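Local coordinates for protein alpha-galactosidase (Lactobacillus brevis, PDB 3MI6) that probably hydrolyses terminal, non-reducing alpha-D-galactose residues of alpha-D-galactosides such as galactose oligosaccharides, galactomannans and galactolipids, at residues 86-91 and 176-181; 162-167 and 291-296; 193-198 and 227-232; 213-218 and 259-264; 219-224 and 275-280. All coordinates share one frame; numbering follows the deposited sequence.

Contact 1: residues 86-91 and 176-181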
# COMPACT_ATOMS: atom_id res chain seq x y z
N ARG D 86 6.00 26.96 13.68
CA ARG D 86 4.80 26.20 13.43
C ARG D 86 3.59 27.10 13.51
O ARG D 86 3.71 28.28 13.82
CB ARG D 86 4.68 25.07 14.44
CG ARG D 86 5.72 24.02 14.23
CD ARG D 86 5.70 23.04 15.37
NE ARG D 86 6.39 23.58 16.53
CZ ARG D 86 6.52 22.95 17.69
NH1 ARG D 86 6.00 21.74 17.86
NH2 ARG D 86 7.19 23.53 18.68
N GLN D 87 2.42 26.56 13.20
CA GLN D 87 1.21 27.36 13.24
C GLN D 87 0.90 27.69 14.69
O GLN D 87 1.16 26.88 15.56
CB GLN D 87 0.05 26.61 12.58
CG GLN D 87 0.11 26.68 11.05
CD GLN D 87 0.13 28.12 10.51
OE1 GLN D 87 -0.91 28.78 10.40
NE2 GLN D 87 1.33 28.59 10.16
N PRO D 88 0.38 28.89 14.95
CA PRO D 88 0.08 29.28 16.33
C PRO D 88 -1.35 28.96 16.72
O PRO D 88 -2.20 28.78 15.85
CB PRO D 88 0.27 30.79 16.31
CG PRO D 88 -0.08 31.18 14.94
CD PRO D 88 0.34 30.04 14.03
N ALA D 89 -1.60 28.88 18.01
CA ALA D 89 -2.95 28.70 18.51
C ALA D 89 -3.70 30.01 18.48
O ALA D 89 -4.92 30.03 18.38
CB ALA D 89 -2.93 28.20 19.93
N PHE D 90 -2.98 31.12 18.59
CA PHE D 90 -3.64 32.42 18.64
C PHE D 90 -2.69 33.48 18.10
O PHE D 90 -1.51 33.19 17.89
CB PHE D 90 -4.00 32.76 20.09
CG PHE D 90 -2.82 33.16 20.91
CD1 PHE D 90 -2.03 32.21 21.52
CD2 PHE D 90 -2.48 34.50 21.04
CE1 PHE D 90 -0.94 32.57 22.27
CE2 PHE D 90 -1.38 34.87 21.78
CZ PHE D 90 -0.61 33.89 22.40
N GLN D 91 -3.20 34.70 17.88
CA GLN D 91 -2.37 35.86 17.52
C GLN D 91 -3.10 37.15 17.90
O GLN D 91 -4.33 37.23 17.75
CB GLN D 91 -2.02 35.84 16.02
CG GLN D 91 -0.95 36.83 15.61
CD GLN D 91 -0.70 36.87 14.10
OE1 GLN D 91 -1.60 37.13 13.30
NE2 GLN D 91 0.54 36.63 13.71
N LEU D 176 -7.94 40.14 18.17
CA LEU D 176 -7.65 38.70 18.06
C LEU D 176 -7.76 38.27 16.62
O LEU D 176 -8.88 38.22 16.08
CB LEU D 176 -8.64 37.88 18.86
CG LEU D 176 -8.64 38.03 20.37
CD1 LEU D 176 -9.65 37.07 20.92
CD2 LEU D 176 -7.27 37.73 20.92
N ASN D 177 -6.63 37.95 15.99
CA ASN D 177 -6.66 37.48 14.61
C ASN D 177 -6.93 35.97 14.52
O ASN D 177 -7.42 35.47 13.51
CB ASN D 177 -5.35 37.79 13.90
CG ASN D 177 -4.90 39.21 14.10
OD1 ASN D 177 -5.38 40.13 13.45
ND2 ASN D 177 -3.95 39.40 15.00
N ARG D 178 -6.60 35.28 15.60
CA ARG D 178 -6.67 33.84 15.66
C ARG D 178 -6.90 33.43 17.10
O ARG D 178 -6.11 33.77 17.98
CB ARG D 178 -5.36 33.25 15.13
CG ARG D 178 -5.20 31.77 15.31
CD ARG D 178 -3.86 31.35 14.72
NE ARG D 178 -3.82 31.62 13.29
CZ ARG D 178 -3.60 30.70 12.36
NH1 ARG D 178 -3.37 29.44 12.72
NH2 ARG D 178 -3.62 31.05 11.08
N ALA D 179 -7.98 32.70 17.35
CA ALA D 179 -8.31 32.25 18.70
C ALA D 179 -8.76 30.80 18.68
O ALA D 179 -9.94 30.51 18.90
CB ALA D 179 -9.40 33.12 19.28
N LEU D 180 -7.83 29.89 18.42
CA LEU D 180 -8.17 28.47 18.41
C LEU D 180 -8.64 28.00 19.78
O LEU D 180 -8.41 28.67 20.78
CB LEU D 180 -7.00 27.62 17.94
CG LEU D 180 -6.84 27.34 16.44
CD1 LEU D 180 -7.98 27.89 15.64
CD2 LEU D 180 -5.49 27.84 15.92
N SER D 181 -9.29 26.84 19.82
CA SER D 181 -9.85 26.34 21.06
C SER D 181 -8.95 25.34 21.75
O SER D 181 -9.03 25.18 22.96
CB SER D 181 -11.19 25.67 20.80
OG SER D 181 -12.08 26.63 20.30

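Contact 2: residues 162-167 and 291-296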
# COMPACT_ATOMS: atom_id res chain seq x y z
N LYS D 162 -11.50 21.31 26.46
CA LYS D 162 -10.63 22.49 26.51
C LYS D 162 -11.27 23.72 25.93
O LYS D 162 -12.11 23.63 25.03
CB LYS D 162 -9.31 22.20 25.79
CG LYS D 162 -8.44 21.16 26.48
CD LYS D 162 -7.27 20.75 25.62
CE LYS D 162 -6.39 21.92 25.27
NZ LYS D 162 -5.21 21.41 24.55
N SER D 163 -10.90 24.89 26.46
CA SER D 163 -11.23 26.16 25.83
C SER D 163 -10.23 27.25 26.19
O SER D 163 -9.26 27.01 26.89
CB SER D 163 -12.65 26.62 26.19
OG SER D 163 -12.70 27.16 27.50
N ALA D 164 -10.49 28.46 25.69
CA ALA D 164 -9.67 29.61 26.02
C ALA D 164 -10.57 30.82 26.18
O ALA D 164 -11.57 30.94 25.48
CB ALA D 164 -8.63 29.85 24.93
N LYS D 165 -10.22 31.69 27.12
CA LYS D 165 -10.94 32.93 27.36
C LYS D 165 -9.94 34.05 27.46
O LYS D 165 -9.04 33.99 28.29
CB LYS D 165 -11.72 32.87 28.66
CG LYS D 165 -12.53 34.10 28.95
CD LYS D 165 -13.14 34.02 30.34
CE LYS D 165 -14.54 34.61 30.38
NZ LYS D 165 -15.04 34.75 31.78
N PHE D 166 -10.10 35.06 26.62
CA PHE D 166 -9.18 36.19 26.58
C PHE D 166 -9.77 37.37 27.35
O PHE D 166 -10.95 37.67 27.21
CB PHE D 166 -8.94 36.63 25.13
CG PHE D 166 -8.14 35.65 24.31
CD1 PHE D 166 -8.67 34.44 23.93
CD2 PHE D 166 -6.86 35.96 23.90
CE1 PHE D 166 -7.93 33.54 23.18
CE2 PHE D 166 -6.12 35.06 23.14
CZ PHE D 166 -6.65 33.86 22.79
N THR D 167 -8.94 38.02 28.17
CA THR D 167 -9.37 39.22 28.89
C THR D 167 -8.45 40.39 28.56
O THR D 167 -7.24 40.24 28.50
CB THR D 167 -9.40 39.02 30.43
OG1 THR D 167 -9.88 37.71 30.77
CG2 THR D 167 -10.28 40.09 31.09
N PHE D 291 -13.23 37.50 25.46
CA PHE D 291 -13.59 36.60 24.37
C PHE D 291 -13.45 35.13 24.77
O PHE D 291 -12.37 34.69 25.15
CB PHE D 291 -12.76 36.90 23.11
CG PHE D 291 -13.06 35.97 21.97
CD1 PHE D 291 -14.18 36.16 21.19
CD2 PHE D 291 -12.25 34.88 21.72
CE1 PHE D 291 -14.48 35.30 20.17
CE2 PHE D 291 -12.54 34.02 20.69
CZ PHE D 291 -13.66 34.23 19.91
N GLN D 292 -14.56 34.40 24.68
CA GLN D 292 -14.59 32.95 25.00
C GLN D 292 -14.56 32.08 23.71
O GLN D 292 -15.40 32.26 22.83
CB GLN D 292 -15.87 32.64 25.81
CG GLN D 292 -16.12 31.18 26.14
CD GLN D 292 -15.03 30.58 27.02
OE1 GLN D 292 -14.86 30.96 28.19
NE2 GLN D 292 -14.28 29.62 26.47
N THR D 293 -13.60 31.16 23.60
CA THR D 293 -13.65 30.21 22.46
C THR D 293 -14.70 29.13 22.69
O THR D 293 -15.06 28.84 23.83
CB THR D 293 -12.32 29.50 22.18
OG1 THR D 293 -12.10 28.49 23.16
CG2 THR D 293 -11.16 30.47 22.18
N PRO D 294 -15.21 28.54 21.59
CA PRO D 294 -16.11 27.38 21.73
C PRO D 294 -15.27 26.26 22.31
O PRO D 294 -14.05 26.33 22.20
CB PRO D 294 -16.50 27.05 20.29
CG PRO D 294 -16.11 28.22 19.48
CD PRO D 294 -14.96 28.87 20.18
N GLU D 295 -15.90 25.25 22.90
CA GLU D 295 -15.15 24.17 23.52
C GLU D 295 -14.64 23.10 22.55
O GLU D 295 -15.34 22.72 21.59
CB GLU D 295 -15.98 23.52 24.63
CG GLU D 295 -16.01 24.36 25.89
CD GLU D 295 -16.86 23.75 26.97
OE1 GLU D 295 -17.76 22.94 26.66
OE2 GLU D 295 -16.62 24.09 28.15
N ALA D 296 -13.42 22.63 22.80
CA ALA D 296 -12.88 21.48 22.08
C ALA D 296 -13.05 20.23 22.92
O ALA D 296 -12.71 20.24 24.10
CB ALA D 296 -11.41 21.71 21.76
O HOH W 1 -14.51 25.76 29.00

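Contact 3: residues 193-198 and 227-232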
# COMPACT_ATOMS: atom_id res chain seq x y z
N LEU D 193 -4.46 10.32 9.68
CA LEU D 193 -5.52 11.29 9.91
C LEU D 193 -6.79 10.73 9.33
O LEU D 193 -6.82 10.37 8.15
CB LEU D 193 -5.20 12.63 9.23
CG LEU D 193 -6.33 13.62 8.99
CD1 LEU D 193 -6.97 14.01 10.30
CD2 LEU D 193 -5.78 14.83 8.30
N ILE D 194 -7.83 10.67 10.14
CA ILE D 194 -9.12 10.15 9.71
C ILE D 194 -10.11 11.30 9.75
O ILE D 194 -10.33 11.92 10.79
CB ILE D 194 -9.58 9.03 10.64
CG1 ILE D 194 -8.53 7.91 10.66
CG2 ILE D 194 -10.93 8.47 10.20
CD1 ILE D 194 -8.82 6.79 11.65
N GLN D 195 -10.72 11.60 8.60
CA GLN D 195 -11.59 12.76 8.45
C GLN D 195 -12.91 12.28 7.90
O GLN D 195 -13.06 11.11 7.57
CB GLN D 195 -10.99 13.78 7.49
CG GLN D 195 -10.65 13.15 6.16
CD GLN D 195 -9.88 14.07 5.27
OE1 GLN D 195 -8.66 14.21 5.40
NE2 GLN D 195 -10.57 14.70 4.33
N PHE D 196 -13.87 13.19 7.82
CA PHE D 196 -15.18 12.84 7.33
C PHE D 196 -15.66 13.89 6.34
O PHE D 196 -16.20 14.92 6.70
CB PHE D 196 -16.12 12.56 8.49
CG PHE D 196 -15.69 11.38 9.30
CD1 PHE D 196 -16.13 10.10 8.97
CD2 PHE D 196 -14.78 11.53 10.33
CE1 PHE D 196 -15.71 8.99 9.69
CE2 PHE D 196 -14.35 10.44 11.05
CZ PHE D 196 -14.81 9.17 10.73
N SER D 197 -15.44 13.60 5.07
CA SER D 197 -15.65 14.57 4.03
C SER D 197 -16.78 14.09 3.13
O SER D 197 -17.04 12.89 3.04
CB SER D 197 -14.35 14.69 3.24
OG SER D 197 -13.25 14.70 4.14
N GLY D 198 -17.46 15.03 2.48
CA GLY D 198 -18.44 14.68 1.48
C GLY D 198 -19.10 15.89 0.88
O GLY D 198 -18.43 16.84 0.44
N HIS D 227 -21.62 20.49 4.95
CA HIS D 227 -21.82 19.17 4.35
C HIS D 227 -20.43 18.63 4.00
O HIS D 227 -20.17 17.44 4.09
CB HIS D 227 -22.64 19.26 3.04
CG HIS D 227 -24.06 19.68 3.23
ND1 HIS D 227 -24.48 20.99 3.08
CD2 HIS D 227 -25.18 18.97 3.53
CE1 HIS D 227 -25.78 21.07 3.30
NE2 HIS D 227 -26.23 19.86 3.58
N GLN D 228 -19.52 19.52 3.61
CA GLN D 228 -18.27 19.14 2.98
C GLN D 228 -17.26 18.50 3.93
O GLN D 228 -16.64 17.50 3.59
CB GLN D 228 -17.65 20.35 2.29
CG GLN D 228 -18.44 20.86 1.07
CD GLN D 228 -19.81 21.40 1.43
OE1 GLN D 228 -20.77 21.24 0.67
NE2 GLN D 228 -19.91 22.04 2.59
N GLN D 229 -17.08 19.10 5.10
CA GLN D 229 -16.12 18.60 6.10
C GLN D 229 -16.75 18.71 7.48
O GLN D 229 -17.29 19.76 7.82
CB GLN D 229 -14.83 19.43 6.10
CG GLN D 229 -14.17 19.61 4.74
CD GLN D 229 -13.45 18.36 4.24
OE1 GLN D 229 -13.42 17.33 4.92
NE2 GLN D 229 -12.84 18.47 3.06
N ASN D 230 -16.67 17.65 8.27
CA ASN D 230 -17.16 17.69 9.65
C ASN D 230 -16.04 18.02 10.62
O ASN D 230 -14.89 17.65 10.39
CB ASN D 230 -17.77 16.35 10.05
CG ASN D 230 -18.55 16.46 11.32
OD1 ASN D 230 -19.75 16.70 11.30
ND2 ASN D 230 -17.87 16.33 12.45
N PRO D 231 -16.38 18.70 11.74
CA PRO D 231 -15.40 19.10 12.75
C PRO D 231 -14.73 17.93 13.47
O PRO D 231 -13.68 18.13 14.06
CB PRO D 231 -16.24 19.89 13.76
CG PRO D 231 -17.40 20.39 12.97
CD PRO D 231 -17.70 19.31 11.98
N PHE D 232 -15.32 16.74 13.42
CA PHE D 232 -14.73 15.58 14.10
C PHE D 232 -13.64 14.85 13.32
O PHE D 232 -13.80 14.53 12.14
CB PHE D 232 -15.81 14.57 14.47
CG PHE D 232 -15.25 13.31 15.02
CD1 PHE D 232 -14.66 13.29 16.28
CD2 PHE D 232 -15.26 12.15 14.26
CE1 PHE D 232 -14.12 12.12 16.79
CE2 PHE D 232 -14.73 10.97 14.76
CZ PHE D 232 -14.15 10.95 16.03
O HOH W 2 -18.76 15.95 5.59
O HOH W 3 -13.62 15.16 9.75

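Contact 4: residues 213-218 and 259-264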
# COMPACT_ATOMS: atom_id res chain seq x y z
N PRO D 213 4.90 15.61 6.11
CA PRO D 213 5.43 16.89 6.56
C PRO D 213 4.59 18.03 6.04
O PRO D 213 4.24 18.02 4.89
CB PRO D 213 6.81 16.92 5.91
CG PRO D 213 7.19 15.46 5.84
CD PRO D 213 5.92 14.78 5.45
N GLY D 214 4.26 18.99 6.88
CA GLY D 214 3.48 20.12 6.44
C GLY D 214 2.05 20.11 6.97
O GLY D 214 1.74 19.49 8.00
N MSE D 215 1.18 20.80 6.26
CA MSE D 215 -0.16 21.00 6.73
C MSE D 215 -1.14 20.06 6.07
O MSE D 215 -1.16 19.94 4.86
CB MSE D 215 -0.59 22.44 6.44
CG MSE D 215 -1.97 22.73 6.95
SE MSE D 215 -1.91 23.02 8.87
CE MSE D 215 -1.52 24.93 8.81
N GLN D 216 -1.92 19.36 6.88
CA GLN D 216 -3.11 18.67 6.39
C GLN D 216 -4.21 19.11 7.32
O GLN D 216 -4.19 18.83 8.53
CB GLN D 216 -2.99 17.16 6.44
CG GLN D 216 -2.37 16.64 7.70
CD GLN D 216 -1.02 16.03 7.46
OE1 GLN D 216 0.02 16.58 7.86
NE2 GLN D 216 -1.01 14.88 6.77
N SER D 217 -5.18 19.81 6.74
CA SER D 217 -6.25 20.33 7.53
C SER D 217 -7.54 20.12 6.75
O SER D 217 -7.52 19.81 5.55
CB SER D 217 -6.00 21.82 7.76
OG SER D 217 -5.91 22.52 6.53
N ILE D 218 -8.65 20.26 7.45
CA ILE D 218 -9.94 20.44 6.82
C ILE D 218 -10.63 21.61 7.51
O ILE D 218 -10.40 21.85 8.68
CB ILE D 218 -10.81 19.18 6.93
CG1 ILE D 218 -11.29 19.00 8.37
CG2 ILE D 218 -10.05 17.98 6.45
CD1 ILE D 218 -11.23 17.57 8.84
N LEU D 259 -11.71 25.09 11.90
CA LEU D 259 -10.45 24.54 11.37
C LEU D 259 -9.98 23.31 12.18
O LEU D 259 -9.95 23.32 13.40
CB LEU D 259 -9.35 25.61 11.34
CG LEU D 259 -7.92 25.13 11.10
CD1 LEU D 259 -7.71 24.86 9.64
CD2 LEU D 259 -6.93 26.16 11.58
N ASP D 260 -9.63 22.25 11.48
CA ASP D 260 -9.01 21.06 12.05
C ASP D 260 -7.69 20.91 11.34
O ASP D 260 -7.66 20.58 10.17
CB ASP D 260 -9.84 19.82 11.77
CG ASP D 260 -10.95 19.63 12.77
OD1 ASP D 260 -11.16 20.49 13.65
OD2 ASP D 260 -11.62 18.58 12.67
N ALA D 261 -6.60 21.17 12.04
CA ALA D 261 -5.33 21.28 11.36
C ALA D 261 -4.27 20.47 12.06
O ALA D 261 -4.14 20.50 13.28
CB ALA D 261 -4.91 22.73 11.23
N ILE D 262 -3.51 19.74 11.26
CA ILE D 262 -2.44 18.91 11.78
C ILE D 262 -1.18 19.19 11.00
O ILE D 262 -1.14 18.99 9.78
CB ILE D 262 -2.75 17.47 11.61
CG1 ILE D 262 -4.02 17.15 12.33
CG2 ILE D 262 -1.66 16.64 12.21
CD1 ILE D 262 -3.89 15.88 13.12
N GLU D 263 -0.15 19.62 11.71
CA GLU D 263 1.11 19.99 11.10
C GLU D 263 2.20 19.09 11.64
O GLU D 263 2.31 18.88 12.85
CB GLU D 263 1.43 21.46 11.38
CG GLU D 263 2.59 22.03 10.59
CD GLU D 263 2.87 23.48 10.96
OE1 GLU D 263 2.37 23.91 12.03
OE2 GLU D 263 3.58 24.19 10.18
N VAL D 264 2.98 18.54 10.73
CA VAL D 264 4.12 17.71 11.07
C VAL D 264 5.34 18.55 10.77
O VAL D 264 5.56 18.95 9.63
CB VAL D 264 4.14 16.42 10.21
CG1 VAL D 264 5.34 15.57 10.54
CG2 VAL D 264 2.83 15.63 10.42

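Contact 5: residues 219-224 and 275-280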
# COMPACT_ATOMS: atom_id res chain seq x y z
N SER D 219 -11.47 22.34 6.80
CA SER D 219 -12.03 23.58 7.32
C SER D 219 -13.39 23.96 6.73
O SER D 219 -13.91 23.31 5.81
CB SER D 219 -11.03 24.74 7.10
OG SER D 219 -10.70 24.92 5.72
N SER D 220 -13.97 25.02 7.25
CA SER D 220 -15.19 25.56 6.68
C SER D 220 -15.14 27.09 6.64
O SER D 220 -14.75 27.74 7.62
CB SER D 220 -16.39 25.07 7.50
OG SER D 220 -17.59 25.23 6.78
N LEU D 221 -15.53 27.65 5.49
CA LEU D 221 -15.66 29.10 5.32
C LEU D 221 -17.08 29.46 5.04
O LEU D 221 -17.34 30.53 4.48
CB LEU D 221 -14.85 29.56 4.13
CG LEU D 221 -13.37 29.39 4.41
CD1 LEU D 221 -12.56 29.51 3.12
CD2 LEU D 221 -13.00 30.42 5.46
N ARG D 222 -18.02 28.60 5.40
CA ARG D 222 -19.39 28.80 4.97
C ARG D 222 -20.39 29.17 6.07
O ARG D 222 -21.60 28.99 5.89
CB ARG D 222 -19.88 27.56 4.22
CG ARG D 222 -18.77 26.84 3.46
CD ARG D 222 -19.14 25.37 3.20
NE ARG D 222 -19.73 25.18 1.88
CZ ARG D 222 -19.06 24.72 0.83
NH1 ARG D 222 -17.78 24.38 0.97
NH2 ARG D 222 -19.69 24.58 -0.33
N MSE D 223 -19.89 29.71 7.18
CA MSE D 223 -20.74 30.03 8.35
C MSE D 223 -21.60 28.85 8.85
O MSE D 223 -22.70 29.04 9.39
CB MSE D 223 -21.64 31.22 8.06
CG MSE D 223 -21.03 32.59 8.21
SE MSE D 223 -22.45 33.94 7.86
CE MSE D 223 -21.36 35.54 8.08
N ALA D 224 -21.09 27.64 8.64
CA ALA D 224 -21.65 26.42 9.19
C ALA D 224 -20.53 25.42 9.12
O ALA D 224 -19.65 25.54 8.27
CB ALA D 224 -22.81 25.95 8.36
N GLY D 275 -10.54 24.73 16.33
CA GLY D 275 -11.43 25.76 16.83
C GLY D 275 -12.02 26.56 15.68
O GLY D 275 -12.17 26.06 14.56
N ILE D 276 -12.36 27.81 15.96
CA ILE D 276 -12.87 28.72 14.95
C ILE D 276 -11.82 28.94 13.86
O ILE D 276 -10.66 29.21 14.14
CB ILE D 276 -13.23 30.06 15.57
CG1 ILE D 276 -14.27 29.86 16.67
CG2 ILE D 276 -13.74 31.02 14.52
CD1 ILE D 276 -14.70 31.14 17.32
N ASN D 277 -12.24 28.81 12.62
CA ASN D 277 -11.36 29.02 11.49
C ASN D 277 -10.70 30.40 11.53
O ASN D 277 -11.37 31.41 11.39
CB ASN D 277 -12.18 28.87 10.21
CG ASN D 277 -11.33 28.87 8.97
OD1 ASN D 277 -11.85 28.64 7.87
ND2 ASN D 277 -10.02 29.10 9.12
N PRO D 278 -9.37 30.45 11.71
CA PRO D 278 -8.64 31.72 11.71
C PRO D 278 -8.91 32.58 10.48
O PRO D 278 -8.79 33.79 10.57
CB PRO D 278 -7.18 31.28 11.73
CG PRO D 278 -7.21 30.04 12.46
CD PRO D 278 -8.48 29.33 12.06
N ASP D 279 -9.28 31.97 9.36
CA ASP D 279 -9.65 32.72 8.17
C ASP D 279 -11.07 33.27 8.23
O ASP D 279 -12.00 32.62 8.76
CB ASP D 279 -9.47 31.84 6.93
CG ASP D 279 -8.02 31.76 6.49
OD1 ASP D 279 -7.41 32.84 6.29
OD2 ASP D 279 -7.51 30.63 6.32
N GLU D 280 -11.26 34.45 7.67
CA GLU D 280 -12.52 35.19 7.82
C GLU D 280 -12.91 35.32 9.29
O GLU D 280 -14.07 35.15 9.65
CB GLU D 280 -13.64 34.54 7.04
CG GLU D 280 -13.35 34.48 5.55
CD GLU D 280 -13.35 35.86 4.89
OE1 GLU D 280 -14.46 36.36 4.57
OE2 GLU D 280 -12.25 36.44 4.68
O HOH W 4 -8.96 27.74 6.09

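Contact 1: residues 86-91 and 176-181
R178 reaches across the proline ring of P88, its CD 3.8 Å from P88 CG, and one face of its guanidinium group lies against P88 CD. The side chain leaves with CG anti to the backbone N (chi1 172°), runs straight as far as CD and then bends at chi3, which turns the guanidinium back along residues 87-88. There NH1 makes a weak hydrogen bond of 3.4 Å to P88 O. The Q87 amide meets the same group at a steep angle, the two planes 77° apart, with Q87 OE1 3.4 Å from R178 NH1. L180 CD2 lies beside the carbonyls, 3.4 Å from P88 O. Two backbone bonds fix the register: L180 N gives to A89 O at 2.9 Å and N177 N to Q91 O at 3.0 Å. F90 and A179 form a non-hydrogen-bonded antiparallel pair, and F90 turns its ring away from 176-181 to meet Y77. The amides of Q91 and N177 stand almost perpendicular and find their partners elsewhere: N177 ND2 gives to T93 OG1, Q91 NE2 to E280 OE2 of the second subunit. R178 NH2 has a long, weak ion pair with D279 of that subunit. The chemistry is thus a short antiparallel strand pair held by backbone bonds, with an arginine lying across a proline; both its polar partners are weak, so its charge is probably held loosely at the interface.

Contact 2: residues 162-167 and 291-296
K162-T167 and F291-A296 run antiparallel, but the register slips by one residue between the K162-A296 pair and the K165-Q292 pair, leaving two short ladders. K162 and A296 bond both ways, with A296 N to K162 O at 2.8 Å, and F166 and F291 do the same at the other end. In the slip between them, T293 does double duty: its N gives to A164 O at 2.8 Å, while its OG1, set between the backbone N and carbonyl carbon (chi1 76°), receives A164 N at 3.0 Å. Its CG2 packs 3.8 Å from A164 CB. Q292 bends at chi2 and folds back, so that NE2 gives in the plane of its amide to T293 O at 2.9 Å and makes a weaker bond to S163 OG. S163 OG is also bound by N150 and joins E295 OE2 through a water; K114 forms a salt bridge with that carboxylate. On the other face, F166 CD1 comes to the edge of the F291 ring, 4.2 Å from CD2, and both rings rest on L176. This is a one-residue register shift between two ladders, bridged by T293 and Q292, inside the nine-stranded antiparallel sheet of the N-terminal beta-supersandwich domain of family 36 glycosidases.

Contact 3: residues 193-198 and 227-232
S197 OG gives its proton to Q229 OE1 at 2.7 Å and takes another from Q195 NE2, also at 2.7 Å, so this one hydroxyl ties the end of strand 192-197 to the loop 227-232. The strand belongs to the nine-stranded antiparallel sheet of the N-terminal beta-supersandwich domain, and the loop leads into strand 233-236, its neighbour in that sheet. S197 OG lies 7° out of the plane of the Q195 amide, whose further partners are P213 and R212 of the second subunit, which places this chain of hydrogen bonds at the interface. Q229 bends at chi2 to bring its amide oxygen back to S197.

S197 and Q229 form a single backbone bridge, flanked by two bonds: G198 N gives to Q228 O at 2.8 Å, and N230 N to F196 O at 3.2 Å. Where the chains spread apart, a water accepts from F196 N and donates to N230 O and F232 O; a second adds a link from F196 O to H227 O. H227 turns its imidazole away from the strand, with ND1 bonded to Y483 OH and NE2 to S529 O. It meets edge-to-face the ring of W200, predicted to bind substrate; the H227 side chain is about 6 Å from that of D549, the predicted proton donor, so the loop probably borders the active site.

At the far end, the F196 and F232 rings point the same way with planes 26° apart but slid apart, barely overlapping, F196 CE2 resting 3.7 Å from F232 CD2, while F232 O sits at the edge of the F196 ring.

Contact 4: residues 213-218 and 259-264
E263, paired with M215, passes G214 with the start of its side chain: CB lies 3.9 Å from G214 O, and CG, anti to the backbone N (chi1 -170°), comes to 3.7 Å of the same oxygen. From there the chain runs extended (chi2 -179°) and carries the carboxylate past the strand pair, where OE1 accepts from Q87 N. On the same face M215, a selenomethionine, bends at chi2 and chi3 and lays its SE 3.8 Å from A261 CB, while S217 CB is 3.7 Å from that same methyl carbon. On the other face I218 CG1 packs 3.8 Å from D260 CB, and Q216 CG sits 4.0 Å from I262 CB. Beneath the side chains, six backbone bonds link G214 with V264, Q216 with I262 and I218 with D260 in matched pairs, a regular antiparallel ladder; Q216 N to I262 O measures 3.0 Å. Strand 270-274 takes the other edge of 258-264. M215 and S217 pair with a strand of the second subunit, so the sheet runs on across the interface. The face of Q216, I218 and I262 rests on strands 192-197 and 233-236, the two sheets of the domain meeting there.

Contact 5: residues 219-224 and 275-280
L221 and N277 join two loops of the N-terminal beta-supersandwich domain, one following strand 214-219 and the other following strand 270-274. The apolar part is the work of L221: with CG anti to its carbonyl carbon (chi1 -67°), it swings CD2 across to the second loop, 4.1 Å from D279 CB and 4.1 Å from E280 CG, crossing the E280 side chain at about a right angle. CD2 also lies against the end of the N277 side chain. L221 packs as well on Q87 of the second subunit.

The polar part is thinner. N277 points at the first loop with CG anti to the backbone N and brings its CB within 3.8 Å of S220 O, setting the amide beside that carbonyl. A water links the loops, donating to D279 OD2 at 3.2 Å and touching S219 OG in a weak bond of 3.3 Å. E280 directs its carboxylate away, to a salt bridge with R99 and a hydrogen bond from Q91, both of the second subunit, so its charge is probably balanced across the interface.

Segment 219-224 is held from outside by M223 N, which gives to N257 OD1, and internally by S220 OG, which gives to A224 O at 2.6 Å, nearly along the C=O axis.

How the contacts relate
All five contacts gather in the N-terminal beta domain. Contacts 1 and 4 belong to one antiparallel sheet; contact 2 lies in the nine-stranded one, and contact 3 joins that sheet's strand 192-197 to the loop leading to 233-236. Contact 5 joins loops leaving the strands of the first sheet. Contacts 3, 4 and 5 nest inside the loop closed by contact 2, and along the chain each of these three crosses the other two. Contact 1 touches both contact 2 and contact 4, their centres about 11 Å and 14 Å from its own. Contacts 2 and 3, centres about 23 Å apart, do not touch. Contacts 1, 3, 4 and 5 reach the second subunit, so four of the five lie at or near the subunit interface.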